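Local coordinates for protein probable N-acetyl-gamma-glutamyl-phosphate reductase, chloroplastic (Arabidopsis thaliana, PDB 1XYG) that probably catalyses the NADPH-dependent reduction of N-acetyl-L-glutamyl 5-phosphate to the corresponding semialdehyde, a step of arginine biosynthesis in the chloroplast, at residues A[118-123]-A[132-137]; A[230-233]-A[239-242]; A[147-152]-A[346-351]; A[158-163]-A[337-342]. All coordinates share one frame; numbering follows the deposited sequence.

Interaction 1 of 4, residues A[118-123]-A[132-137]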
loop_
_atom_site.group_PDB
_atom_site.type_symbol
_atom_site.label_atom_id
_atom_site.label_comp_id
_atom_site.label_asym_id
_atom_site.label_seq_id
_atom_site.Cartn_x
_atom_site.Cartn_y
_atom_site.Cartn_z
ATOM N N ARG A 118 -16.320 -6.515 -34.244
ATOM C CA ARG A 118 -17.029 -6.342 -35.515
ATOM C C ARG A 118 -18.053 -7.450 -35.747
ATOM O O ARG A 118 -19.068 -7.240 -36.403
ATOM C CB ARG A 118 -16.048 -6.315 -36.683
ATOM C CG ARG A 118 -14.867 -5.370 -36.538
ATOM C CD ARG A 118 -13.845 -5.659 -37.623
ATOM N NE ARG A 118 -13.571 -7.088 -37.645
ATOM C CZ ARG A 118 -12.711 -7.696 -38.454
ATOM N NH1 ARG A 118 -12.006 -7.010 -39.344
ATOM N NH2 ARG A 118 -12.553 -9.008 -38.364
ATOM N N ASN A 119 -17.779 -8.633 -35.211
ATOM C CA ASN A 119 -18.700 -9.747 -35.361
ATOM C C ASN A 119 -19.844 -9.623 -34.361
ATOM O O ASN A 119 -19.639 -9.763 -33.158
ATOM C CB ASN A 119 -17.974 -11.073 -35.159
ATOM C CG ASN A 119 -18.851 -12.244 -35.469
ATOM O OD1 ASN A 119 -19.928 -12.396 -34.890
ATOM N ND2 ASN A 119 -18.413 -13.076 -36.401
ATOM N N ILE A 120 -21.044 -9.370 -34.874
ATOM C CA ILE A 120 -22.239 -9.196 -34.055
ATOM C C ILE A 120 -22.561 -10.366 -33.124
ATOM O O ILE A 120 -22.809 -10.172 -31.932
ATOM C CB ILE A 120 -23.447 -8.902 -34.965
ATOM C CG1 ILE A 120 -23.137 -7.666 -35.816
ATOM C CG2 ILE A 120 -24.711 -8.676 -34.146
ATOM C CD1 ILE A 120 -22.753 -6.432 -35.006
ATOM N N ALA A 121 -22.586 -11.575 -33.673
ATOM C CA ALA A 121 -22.875 -12.776 -32.884
ATOM C C ALA A 121 -21.864 -12.890 -31.742
ATOM O O ALA A 121 -22.185 -13.316 -30.630
ATOM C CB ALA A 121 -22.789 -14.031 -33.773
ATOM N N GLU A 122 -20.631 -12.501 -32.037
ATOM C CA GLU A 122 -19.552 -12.544 -31.068
ATOM C C GLU A 122 -19.831 -11.576 -29.917
ATOM O O GLU A 122 -19.633 -11.907 -28.747
ATOM C CB GLU A 122 -18.254 -12.185 -31.776
ATOM C CG GLU A 122 -17.025 -12.816 -31.196
ATOM C CD GLU A 122 -15.947 -12.988 -32.241
ATOM O OE1 GLU A 122 -15.953 -14.021 -32.944
ATOM O OE2 GLU A 122 -15.107 -12.077 -32.371
ATOM N N TYR A 123 -20.309 -10.382 -30.246
ATOM C CA TYR A 123 -20.615 -9.394 -29.217
ATOM C C TYR A 123 -21.712 -9.910 -28.304
ATOM O O TYR A 123 -21.656 -9.741 -27.085
ATOM C CB TYR A 123 -21.080 -8.074 -29.849
ATOM C CG TYR A 123 -21.686 -7.092 -28.855
ATOM C CD1 TYR A 123 -20.877 -6.257 -28.081
ATOM C CD2 TYR A 123 -23.072 -7.037 -28.654
ATOM C CE1 TYR A 123 -21.432 -5.395 -27.126
ATOM C CE2 TYR A 123 -23.634 -6.183 -27.702
ATOM C CZ TYR A 123 -22.811 -5.367 -26.940
ATOM O OH TYR A 123 -23.357 -4.546 -25.972
ATOM N N LYS A 132 -27.332 -3.481 -30.555
ATOM C CA LYS A 132 -28.419 -2.576 -30.928
ATOM C C LYS A 132 -28.063 -1.478 -31.926
ATOM O O LYS A 132 -28.802 -0.505 -32.076
ATOM C CB LYS A 132 -29.021 -1.949 -29.669
ATOM C CG LYS A 132 -29.748 -2.951 -28.788
ATOM C CD LYS A 132 -30.160 -2.358 -27.456
ATOM C CE LYS A 132 -28.956 -2.110 -26.573
ATOM N NZ LYS A 132 -29.367 -1.696 -25.211
ATOM N N ALA A 133 -26.943 -1.638 -32.618
ATOM C CA ALA A 133 -26.503 -0.654 -33.603
ATOM C C ALA A 133 -25.684 -1.366 -34.672
ATOM O O ALA A 133 -24.617 -0.904 -35.082
ATOM C CB ALA A 133 -25.661 0.423 -32.922
ATOM N N VAL A 134 -26.208 -2.499 -35.121
ATOM C CA VAL A 134 -25.552 -3.336 -36.120
ATOM C C VAL A 134 -24.970 -2.596 -37.324
ATOM O O VAL A 134 -23.832 -2.854 -37.714
ATOM C CB VAL A 134 -26.514 -4.433 -36.631
ATOM C CG1 VAL A 134 -25.852 -5.233 -37.746
ATOM C CG2 VAL A 134 -26.902 -5.360 -35.492
ATOM N N GLU A 135 -25.753 -1.698 -37.921
ATOM C CA GLU A 135 -25.301 -0.942 -39.091
ATOM C C GLU A 135 -24.147 -0.001 -38.774
ATOM O O GLU A 135 -23.125 -0.001 -39.460
ATOM C CB GLU A 135 -26.439 -0.106 -39.697
ATOM C CG GLU A 135 -27.398 -0.803 -40.660
ATOM C CD GLU A 135 -26.809 -2.016 -41.339
ATOM O OE1 GLU A 135 -25.716 -1.907 -41.920
ATOM O OE2 GLU A 135 -27.454 -3.082 -41.298
ATOM N N LEU A 136 -24.332 0.823 -37.751
ATOM C CA LEU A 136 -23.311 1.780 -37.344
ATOM C C LEU A 136 -21.989 1.068 -37.093
ATOM O O LEU A 136 -20.917 1.597 -37.387
ATOM C CB LEU A 136 -23.750 2.512 -36.071
ATOM C CG LEU A 136 -22.835 3.644 -35.588
ATOM C CD1 LEU A 136 -22.641 4.631 -36.717
ATOM C CD2 LEU A 136 -23.445 4.341 -34.381
ATOM N N GLN A 137 -22.079 -0.151 -36.569
ATOM C CA GLN A 137 -20.899 -0.943 -36.256
ATOM C C GLN A 137 -19.902 -1.096 -37.394
ATOM O O GLN A 137 -18.694 -1.130 -37.161
ATOM C CB GLN A 137 -21.292 -2.340 -35.784
ATOM C CG GLN A 137 -20.071 -3.198 -35.488
ATOM C CD GLN A 137 -19.291 -2.668 -34.307
ATOM O OE1 GLN A 137 -19.816 -2.593 -33.199
ATOM N NE2 GLN A 137 -18.040 -2.293 -34.535
#

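Interaction 2 of 4, residues A[230-233]-A[239-242]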
loop_
_atom_site.group_PDB
_atom_site.type_symbol
_atom_site.label_atom_id
_atom_site.label_comp_id
_atom_site.label_asym_id
_atom_site.label_seq_id
_atom_site.Cartn_x
_atom_site.Cartn_y
_atom_site.Cartn_z
ATOM N N GLN A 230 -9.519 -10.984 -31.901
ATOM C CA GLN A 230 -9.926 -10.300 -33.130
ATOM C C GLN A 230 -8.719 -9.590 -33.742
ATOM O O GLN A 230 -8.415 -9.758 -34.922
ATOM C CB GLN A 230 -11.037 -9.281 -32.844
ATOM C CG GLN A 230 -11.465 -8.485 -34.068
ATOM C CD GLN A 230 -12.577 -7.495 -33.771
ATOM O OE1 GLN A 230 -13.733 -7.874 -33.581
ATOM N NE2 GLN A 230 -12.229 -6.217 -33.725
ATOM N N GLY A 231 -8.026 -8.800 -32.930
ATOM C CA GLY A 231 -6.856 -8.090 -33.420
ATOM C C GLY A 231 -5.757 -9.013 -33.912
ATOM O O GLY A 231 -5.170 -8.776 -34.966
ATOM N N LEU A 232 -5.470 -10.068 -33.156
ATOM C CA LEU A 232 -4.429 -11.008 -33.550
ATOM C C LEU A 232 -4.848 -11.817 -34.778
ATOM O O LEU A 232 -4.043 -12.063 -35.674
ATOM C CB LEU A 232 -4.093 -11.952 -32.395
ATOM C CG LEU A 232 -3.652 -11.290 -31.088
ATOM C CD1 LEU A 232 -3.125 -12.368 -30.144
ATOM C CD2 LEU A 232 -2.582 -10.233 -31.353
ATOM N N SER A 233 -6.109 -12.230 -34.823
ATOM C CA SER A 233 -6.598 -13.003 -35.959
ATOM C C SER A 233 -6.495 -12.207 -37.257
ATOM O O SER A 233 -6.130 -12.754 -38.298
ATOM C CB SER A 233 -8.053 -13.431 -35.743
ATOM O OG SER A 233 -8.159 -14.385 -34.704
ATOM N N LYS A 239 -7.640 -17.823 -37.531
ATOM C CA LYS A 239 -8.256 -17.687 -36.218
ATOM C C LYS A 239 -7.235 -17.997 -35.119
ATOM O O LYS A 239 -6.654 -19.083 -35.072
ATOM C CB LYS A 239 -9.470 -18.620 -36.103
ATOM C CG LYS A 239 -10.277 -18.532 -34.792
ATOM C CD LYS A 239 -10.328 -17.093 -34.249
ATOM C CE LYS A 239 -11.185 -16.916 -33.000
ATOM N NZ LYS A 239 -10.565 -15.854 -32.173
ATOM N N VAL A 240 -7.006 -17.021 -34.247
ATOM C CA VAL A 240 -6.065 -17.176 -33.146
ATOM C C VAL A 240 -6.803 -17.382 -31.832
ATOM O O VAL A 240 -7.697 -16.619 -31.487
ATOM C CB VAL A 240 -5.157 -15.939 -33.039
ATOM C CG1 VAL A 240 -4.242 -16.050 -31.846
ATOM C CG2 VAL A 240 -4.353 -15.794 -34.327
ATOM N N THR A 241 -6.426 -18.433 -31.111
ATOM C CA THR A 241 -7.018 -18.751 -29.815
ATOM C C THR A 241 -5.913 -18.598 -28.775
ATOM O O THR A 241 -4.895 -19.294 -28.831
ATOM C CB THR A 241 -7.547 -20.203 -29.784
ATOM O OG1 THR A 241 -8.545 -20.365 -30.799
ATOM C CG2 THR A 241 -8.143 -20.536 -28.434
ATOM N N VAL A 242 -6.111 -17.688 -27.830
ATOM C CA VAL A 242 -5.109 -17.445 -26.806
ATOM C C VAL A 242 -5.588 -17.851 -25.423
ATOM O O VAL A 242 -6.755 -18.197 -25.224
ATOM C CB VAL A 242 -4.729 -15.944 -26.748
ATOM C CG1 VAL A 242 -4.315 -15.451 -28.132
ATOM C CG2 VAL A 242 -5.910 -15.140 -26.228
HETATM O O HOH W 1 -11.091 -13.566 -33.825
#

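Interaction 3 of 4, residues A[147-152]-A[346-351]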
loop_
_atom_site.group_PDB
_atom_site.type_symbol
_atom_site.label_atom_id
_atom_site.label_comp_id
_atom_site.label_asym_id
_atom_site.label_seq_id
_atom_site.Cartn_x
_atom_site.Cartn_y
_atom_site.Cartn_z
ATOM N N ILE A 147 -1.241 1.295 -34.432
ATOM C CA ILE A 147 -1.493 0.283 -35.452
ATOM C C ILE A 147 -2.473 0.735 -36.550
ATOM O O ILE A 147 -2.227 0.514 -37.738
ATOM C CB ILE A 147 -2.055 -1.019 -34.811
ATOM C CG1 ILE A 147 -1.140 -1.501 -33.677
ATOM C CG2 ILE A 147 -2.190 -2.101 -35.861
ATOM C CD1 ILE A 147 0.209 -2.008 -34.118
ATOM N N LEU A 148 -3.583 1.361 -36.159
ATOM C CA LEU A 148 -4.586 1.789 -37.140
ATOM C C LEU A 148 -4.678 3.306 -37.323
ATOM O O LEU A 148 -5.714 3.832 -37.730
ATOM C CB LEU A 148 -5.956 1.226 -36.740
ATOM C CG LEU A 148 -6.052 -0.305 -36.654
ATOM C CD1 LEU A 148 -7.396 -0.732 -36.095
ATOM C CD2 LEU A 148 -5.852 -0.894 -38.037
ATOM N N ARG A 149 -3.583 3.997 -37.034
ATOM C CA ARG A 149 -3.536 5.445 -37.150
ATOM C C ARG A 149 -4.241 5.994 -38.398
ATOM O O ARG A 149 -5.144 6.830 -38.292
ATOM C CB ARG A 149 -2.088 5.929 -37.151
ATOM C CG ARG A 149 -1.980 7.392 -36.776
ATOM C CD ARG A 149 -0.669 7.953 -37.195
ATOM N NE ARG A 149 0.406 6.986 -37.032
ATOM C CZ ARG A 149 1.004 6.695 -35.884
ATOM N NH1 ARG A 149 0.635 7.295 -34.759
ATOM N NH2 ARG A 149 1.999 5.821 -35.877
ATOM N N GLU A 150 -3.826 5.528 -39.571
ATOM C CA GLU A 150 -4.396 6.002 -40.827
ATOM C C GLU A 150 -5.913 5.857 -40.959
ATOM O O GLU A 150 -6.575 6.730 -41.522
ATOM C CB GLU A 150 -3.696 5.324 -42.005
ATOM C CG GLU A 150 -2.235 5.721 -42.139
ATOM C CD GLU A 150 -2.040 7.231 -42.126
ATOM O OE1 GLU A 150 -2.712 7.924 -42.919
ATOM O OE2 GLU A 150 -1.218 7.727 -41.324
ATOM N N ASP A 151 -6.470 4.764 -40.454
ATOM C CA ASP A 151 -7.912 4.582 -40.530
ATOM C C ASP A 151 -8.595 5.457 -39.488
ATOM O O ASP A 151 -9.676 5.999 -39.723
ATOM C CB ASP A 151 -8.290 3.125 -40.290
ATOM C CG ASP A 151 -7.853 2.224 -41.409
ATOM O OD1 ASP A 151 -8.136 2.558 -42.578
ATOM O OD2 ASP A 151 -7.235 1.180 -41.121
ATOM N N ILE A 152 -7.954 5.588 -38.332
ATOM C CA ILE A 152 -8.490 6.391 -37.242
ATOM C C ILE A 152 -8.674 7.861 -37.642
ATOM O O ILE A 152 -9.705 8.463 -37.338
ATOM C CB ILE A 152 -7.569 6.298 -35.993
ATOM C CG1 ILE A 152 -7.521 4.845 -35.492
ATOM C CG2 ILE A 152 -8.082 7.211 -34.889
ATOM C CD1 ILE A 152 -6.548 4.611 -34.332
ATOM N N TYR A 346 -5.330 17.494 -35.271
ATOM C CA TYR A 346 -4.299 18.085 -34.417
ATOM C C TYR A 346 -3.143 17.106 -34.217
ATOM O O TYR A 346 -3.279 15.907 -34.459
ATOM C CB TYR A 346 -4.865 18.471 -33.042
ATOM C CG TYR A 346 -5.869 19.606 -33.036
ATOM C CD1 TYR A 346 -7.181 19.411 -33.472
ATOM C CD2 TYR A 346 -5.494 20.891 -32.633
ATOM C CE1 TYR A 346 -8.090 20.463 -33.514
ATOM C CE2 TYR A 346 -6.399 21.959 -32.673
ATOM C CZ TYR A 346 -7.692 21.735 -33.117
ATOM O OH TYR A 346 -8.575 22.785 -33.201
ATOM N N PRO A 347 -1.987 17.611 -33.764
ATOM C CA PRO A 347 -0.836 16.730 -33.550
ATOM C C PRO A 347 -1.213 15.633 -32.554
ATOM O O PRO A 347 -1.824 15.910 -31.525
ATOM C CB PRO A 347 0.232 17.680 -33.009
ATOM C CG PRO A 347 -0.152 19.004 -33.620
ATOM C CD PRO A 347 -1.647 19.010 -33.460
ATOM N N GLU A 348 -0.842 14.400 -32.876
ATOM C CA GLU A 348 -1.156 13.245 -32.050
ATOM C C GLU A 348 -0.785 13.342 -30.563
ATOM O O GLU A 348 -1.554 12.913 -29.697
ATOM C CB GLU A 348 -0.510 12.005 -32.657
ATOM C CG GLU A 348 -0.933 10.735 -32.001
ATOM C CD GLU A 348 -0.562 9.547 -32.832
ATOM O OE1 GLU A 348 -0.801 9.598 -34.057
ATOM O OE2 GLU A 348 -0.043 8.562 -32.266
ATOM N N THR A 349 0.381 13.911 -30.271
ATOM C CA THR A 349 0.857 14.026 -28.893
ATOM C C THR A 349 0.323 15.236 -28.135
ATOM O O THR A 349 0.673 15.449 -26.967
ATOM C CB THR A 349 2.388 14.109 -28.842
ATOM O OG1 THR A 349 2.805 15.327 -29.468
ATOM C CG2 THR A 349 3.024 12.908 -29.543
ATOM N N THR A 350 -0.520 16.031 -28.780
ATOM C CA THR A 350 -1.051 17.217 -28.119
ATOM C C THR A 350 -1.698 16.915 -26.769
ATOM O O THR A 350 -2.620 16.097 -26.669
ATOM C CB THR A 350 -2.087 17.955 -28.993
ATOM O OG1 THR A 350 -1.458 18.431 -30.188
ATOM C CG2 THR A 350 -2.655 19.143 -28.232
ATOM N N GLY A 351 -1.208 17.592 -25.735
ATOM C CA GLY A 351 -1.734 17.412 -24.397
ATOM C C GLY A 351 -1.553 16.014 -23.826
ATOM O O GLY A 351 -2.273 15.617 -22.908
#

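Interaction 4 of 4, residues A[158-163]-A[337-342]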
loop_
_atom_site.group_PDB
_atom_site.type_symbol
_atom_site.label_atom_id
_atom_site.label_comp_id
_atom_site.label_asym_id
_atom_site.label_seq_id
_atom_site.Cartn_x
_atom_site.Cartn_y
_atom_site.Cartn_z
ATOM N N VAL A 158 -14.934 6.103 -33.275
ATOM C CA VAL A 158 -13.829 5.223 -32.937
ATOM C C VAL A 158 -14.093 4.473 -31.643
ATOM O O VAL A 158 -14.543 5.055 -30.655
ATOM C CB VAL A 158 -12.498 6.006 -32.806
ATOM C CG1 VAL A 158 -11.417 5.109 -32.184
ATOM C CG2 VAL A 158 -12.037 6.477 -34.179
ATOM N N ALA A 159 -13.832 3.170 -31.667
ATOM C CA ALA A 159 -14.009 2.333 -30.488
ATOM C C ALA A 159 -12.644 2.275 -29.816
ATOM O O ALA A 159 -11.718 1.646 -30.337
ATOM C CB ALA A 159 -14.462 0.927 -30.896
ATOM N N ASN A 160 -12.509 2.954 -28.684
ATOM C CA ASN A 160 -11.239 2.966 -27.969
ATOM C C ASN A 160 -11.009 1.584 -27.365
ATOM O O ASN A 160 -11.875 1.053 -26.666
ATOM C CB ASN A 160 -11.254 4.033 -26.870
ATOM C CG ASN A 160 -9.857 4.525 -26.526
ATOM O OD1 ASN A 160 -9.101 4.932 -27.406
ATOM N ND2 ASN A 160 -9.509 4.490 -25.249
ATOM N N PRO A 161 -9.849 0.968 -27.653
ATOM C CA PRO A 161 -9.549 -0.367 -27.113
ATOM C C PRO A 161 -9.548 -0.482 -25.592
ATOM O O PRO A 161 -9.536 0.520 -24.878
ATOM C CB PRO A 161 -8.183 -0.710 -27.727
ATOM C CG PRO A 161 -7.655 0.590 -28.283
ATOM C CD PRO A 161 -8.890 1.331 -28.710
ATOM N N GLY A 162 -9.593 -1.720 -25.108
ATOM C CA GLY A 162 -9.572 -1.948 -23.678
ATOM C C GLY A 162 -8.129 -1.840 -23.228
ATOM O O GLY A 162 -7.227 -1.789 -24.062
ATOM N N CYS A 163 -7.908 -1.808 -21.918
ATOM C CA CYS A 163 -6.567 -1.691 -21.365
ATOM C C CYS A 163 -5.680 -2.906 -21.663
ATOM O O CYS A 163 -4.652 -2.781 -22.339
ATOM C CB CYS A 163 -6.657 -1.443 -19.858
ATOM S SG CYS A 163 -7.838 -2.501 -19.019
ATOM N N LEU A 337 -7.815 10.217 -26.103
ATOM C CA LEU A 337 -7.434 11.562 -26.495
ATOM C C LEU A 337 -6.458 11.498 -27.665
ATOM O O LEU A 337 -6.515 12.326 -28.577
ATOM C CB LEU A 337 -6.792 12.300 -25.319
ATOM C CG LEU A 337 -6.318 13.731 -25.605
ATOM C CD1 LEU A 337 -7.467 14.565 -26.145
ATOM C CD2 LEU A 337 -5.765 14.347 -24.332
ATOM N N GLN A 338 -5.566 10.511 -27.631
ATOM C CA GLN A 338 -4.589 10.329 -28.699
ATOM C C GLN A 338 -5.339 10.173 -30.017
ATOM O O GLN A 338 -4.938 10.720 -31.038
ATOM C CB GLN A 338 -3.736 9.082 -28.443
ATOM C CG GLN A 338 -2.456 9.005 -29.282
ATOM C CD GLN A 338 -1.606 7.786 -28.952
ATOM O OE1 GLN A 338 -1.656 7.265 -27.837
ATOM N NE2 GLN A 338 -0.811 7.337 -29.916
ATOM N N ASN A 339 -6.440 9.432 -29.981
ATOM C CA ASN A 339 -7.249 9.201 -31.175
ATOM C C ASN A 339 -8.015 10.449 -31.601
ATOM O O ASN A 339 -8.045 10.791 -32.782
ATOM C CB ASN A 339 -8.244 8.061 -30.947
ATOM C CG ASN A 339 -7.582 6.705 -30.945
ATOM O OD1 ASN A 339 -6.693 6.431 -31.765
ATOM N ND2 ASN A 339 -8.022 5.833 -30.036
ATOM N N LEU A 340 -8.630 11.134 -30.645
ATOM C CA LEU A 340 -9.386 12.327 -30.990
ATOM C C LEU A 340 -8.476 13.392 -31.583
ATOM O O LEU A 340 -8.887 14.112 -32.489
ATOM C CB LEU A 340 -10.118 12.896 -29.777
ATOM C CG LEU A 340 -11.097 14.027 -30.134
ATOM C CD1 LEU A 340 -12.223 13.476 -31.012
ATOM C CD2 LEU A 340 -11.685 14.637 -28.874
ATOM N N ASN A 341 -7.247 13.495 -31.080
ATOM C CA ASN A 341 -6.315 14.481 -31.607
ATOM C C ASN A 341 -6.210 14.376 -33.121
ATOM O O ASN A 341 -6.502 15.338 -33.832
ATOM C CB ASN A 341 -4.921 14.332 -30.984
ATOM C CG ASN A 341 -4.800 15.050 -29.632
ATOM O OD1 ASN A 341 -5.460 16.068 -29.392
ATOM N ND2 ASN A 341 -3.941 14.532 -28.756
ATOM N N ILE A 342 -5.811 13.207 -33.614
ATOM C CA ILE A 342 -5.656 13.015 -35.048
ATOM C C ILE A 342 -6.978 13.040 -35.816
ATOM O O ILE A 342 -7.011 13.417 -36.989
ATOM C CB ILE A 342 -4.894 11.704 -35.354
ATOM C CG1 ILE A 342 -5.661 10.494 -34.822
ATOM C CG2 ILE A 342 -3.504 11.758 -34.715
ATOM C CD1 ILE A 342 -4.996 9.169 -35.143
#

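Interaction 1 of 4, residues A[118-123]-A[132-137]
Ile120 and Val134 meet branch against branch, their side chains crossing at about a right angle. Ile120 CG1 lies 4.1 Å from Val134 CG1, and Ile120 CG2 is 4.2 Å from Val134 CG2, so each branch of the isoleucine meets one branch of the valine. With CG1 of Ile120 beside the backbone N (chi1 -57°) and a second bend at chi2, CD1 swings to Gln137, where it rests 4.2 Å from CG. The touch there falls on the aliphatic stem of the glutamine: its amide turns off to bond His131 through OE1 and Phe115 O through NE2. Arg118 adds its carbonyl, with O 4.3 Å from Gln137 CG, while its guanidinium runs off to a salt bridge with Asp234.

Asn119, just before Ile120, caps helix 120-127. Its OD1 accepts from Glu122 N at 2.9 Å, the donor standing above the carbonyl plane. Tyr123, one turn on, stacks edge-to-face on His131, the residue that Ile120 also touches.

No hydrogen bond joins the two segments. The contact is thus held by van der Waals packing of a few methyl and methylene groups, and its polar ends are anchored to other neighbours.

Interaction 2 of 4, residues A[230-233]-A[239-242]
Ser233 and Val240 form the tight point of this contact. The backbone N of Val240 points its hydrogen almost straight at Ser233 OG, 2.9 Å away with an angle of 170°. The hydroxyl sits beside its own backbone N (chi1 -68°), which also lets it bond to Glu229 O one turn back in the helix. Next to this bond the apolar side chains close up. Val240 CG1 lies 4.1 Å from Leu232 CB, and its other methyl faces the helix backbone at Leu232 O. Farther along, Leu232 CD1 meets Val242 CG1 at 3.9 Å, the two side chains crossing at about a right angle. Leu172 and Leu176 of helix 163-177 pack on Leu232 as well, so this half is buried.

The other side is polar and wet. Lys239 starts away from the helix, but its chain bends at chi2 and chi4 and curls back, passing CD 3.5 Å from Ser233 OG. Its NZ binds Val240 O at 3.0 Å from above the carbonyl plane and pairs with Glu229 in a salt bridge. A water accepts from Lys239 NZ at 2.9 Å and donates to Ser233 OG, adding a water-mediated link between these residues beside the direct bond from Val240 N. Thr241 turns away from segment 230-233 and packs on Arg314 of the second subunit.

The arrangement is a helix followed by a short connection into a sheet strand, part of the alpha/beta dimerisation domain: helix 224-236 ends, and the chain doubles back along its last turns before entering strand 243-249 of the mixed sheet.

Interaction 3 of 4, residues A[147-152]-A[346-351]
The carboxylate of Glu348 meets the guanidinium of Arg149 at its edge, and segment 346-351 lays nothing over either face. The two flat groups are nearly coplanar, their planes 25° apart. Arg149 NH1 gives a hydrogen to Glu348 OE1 at 2.8 Å with an angle of 147°, and OE1 takes it on its syn lone pair, the one on the side of the other oxygen. That oxygen, OE2, is also close, 2.9 Å from NH1, and accepts from Gln338 NE2 of helix 329-343. The pair is therefore a salt bridge through a single arginine nitrogen.

The side chains cross at about a right angle. Glu348 reaches out extended, whereas Arg149 is bent at chi3 (-37°), which turns the guanidinium back beside the carboxylate and leaves Arg149 CD 3.5 Å from Glu348 OE1. Outside the pair, Arg149 NH2 makes a second salt bridge, with Glu283, and Ile342 of helix 329-343 touches both side chains.

Glu348 is presented by a type I turn from Pro347 to Thr350. Pro347 O is gripped twice, by Thr350 N at 3.0 Å and by Thr350 OG1 at 2.9 Å, both from the same face of its plane. Asn341 ND2 binds Glu348 O and Thr350 O, tying the turn to that same helix.

Helix 145-153 and the tail after helix 329-343 are thus linked directly, at the surface, by one charged pair. With Glu283 on NH2 and Glu348 on NH1, Arg149 pairs with two carboxylates, which would be expected to stabilise its positive charge.

Interaction 4 of 4, residues A[158-163]-A[337-342]
This is a buried, mainly polar contact in the Rossmann-type NAD-binding domain, where the late helix 329-343 returns to lie against the parallel sheet at the end of strand 157-159. That strand runs between 107-110 and 141-142, and the chain leaving it reaches Cys163, probably the active-site residue, at the start of helix 163-177. Backbone bonds to Asp110 and Ile108, and to Val141 and Gly143, hold Val158 and Ala159 in the sheet.

From the helix, Asn339 makes every touch across to the strand side. Its ND2 rests 4.1 Å from Val158 CG1, the two side chains crossing at about a right angle, and 3.0 Å from Asn160 OD1. The second approach is a weak hydrogen bond, bent to an angle of 121°, with the two amide planes 82° apart. Outside the pair, Asn339 OD1 bonds to Thr145 OG1 and its ND2 to Gly143 O, while Asn160 ND2 goes to Ala332 O farther up the same helix. Both buried amides thus have firmer partners than each other, and together they link strand, helix and the start of helix 145-153 with the residues just before it.

Apolar neighbours fill the rest: Met343 packs on Val158, and Ile152 on Asn339. Beyond Asn160 the chain turns through Pro161 to Gly162, the N-cap of helix 163-177; Gly162 O bonds to Thr166 OG1. Asn160 itself holds CG anti to its N (chi1 -154°), and this swings OD1 across to Asn339 ND2.

In the fold
Interactions 3 and 4 form one cluster, their centres about 8 Å apart. Helix 329-343 supplies one side of interaction 4 and runs on into the turn of interaction 3; Gln338 NE2 lies 2.8 Å from Glu348 OE2, and Tyr346 N lies 2.8 Å from Asn341 O, both probable hydrogen bonds. Interactions 1 and 2 make a second pair, with centres about 18 Å apart. Arg118 N probably bonds to Gln230 OE1 at 3.0 Å, joining the NAD-binding region to the dimerisation domain. Between the pairs there is no touch: nearest atoms of interactions 1 and 4 are about 6 Å apart. Segment 158-163 ends on Cys163, probably catalytic, but interaction 4 touches through Val158, Asn160 and Asn339.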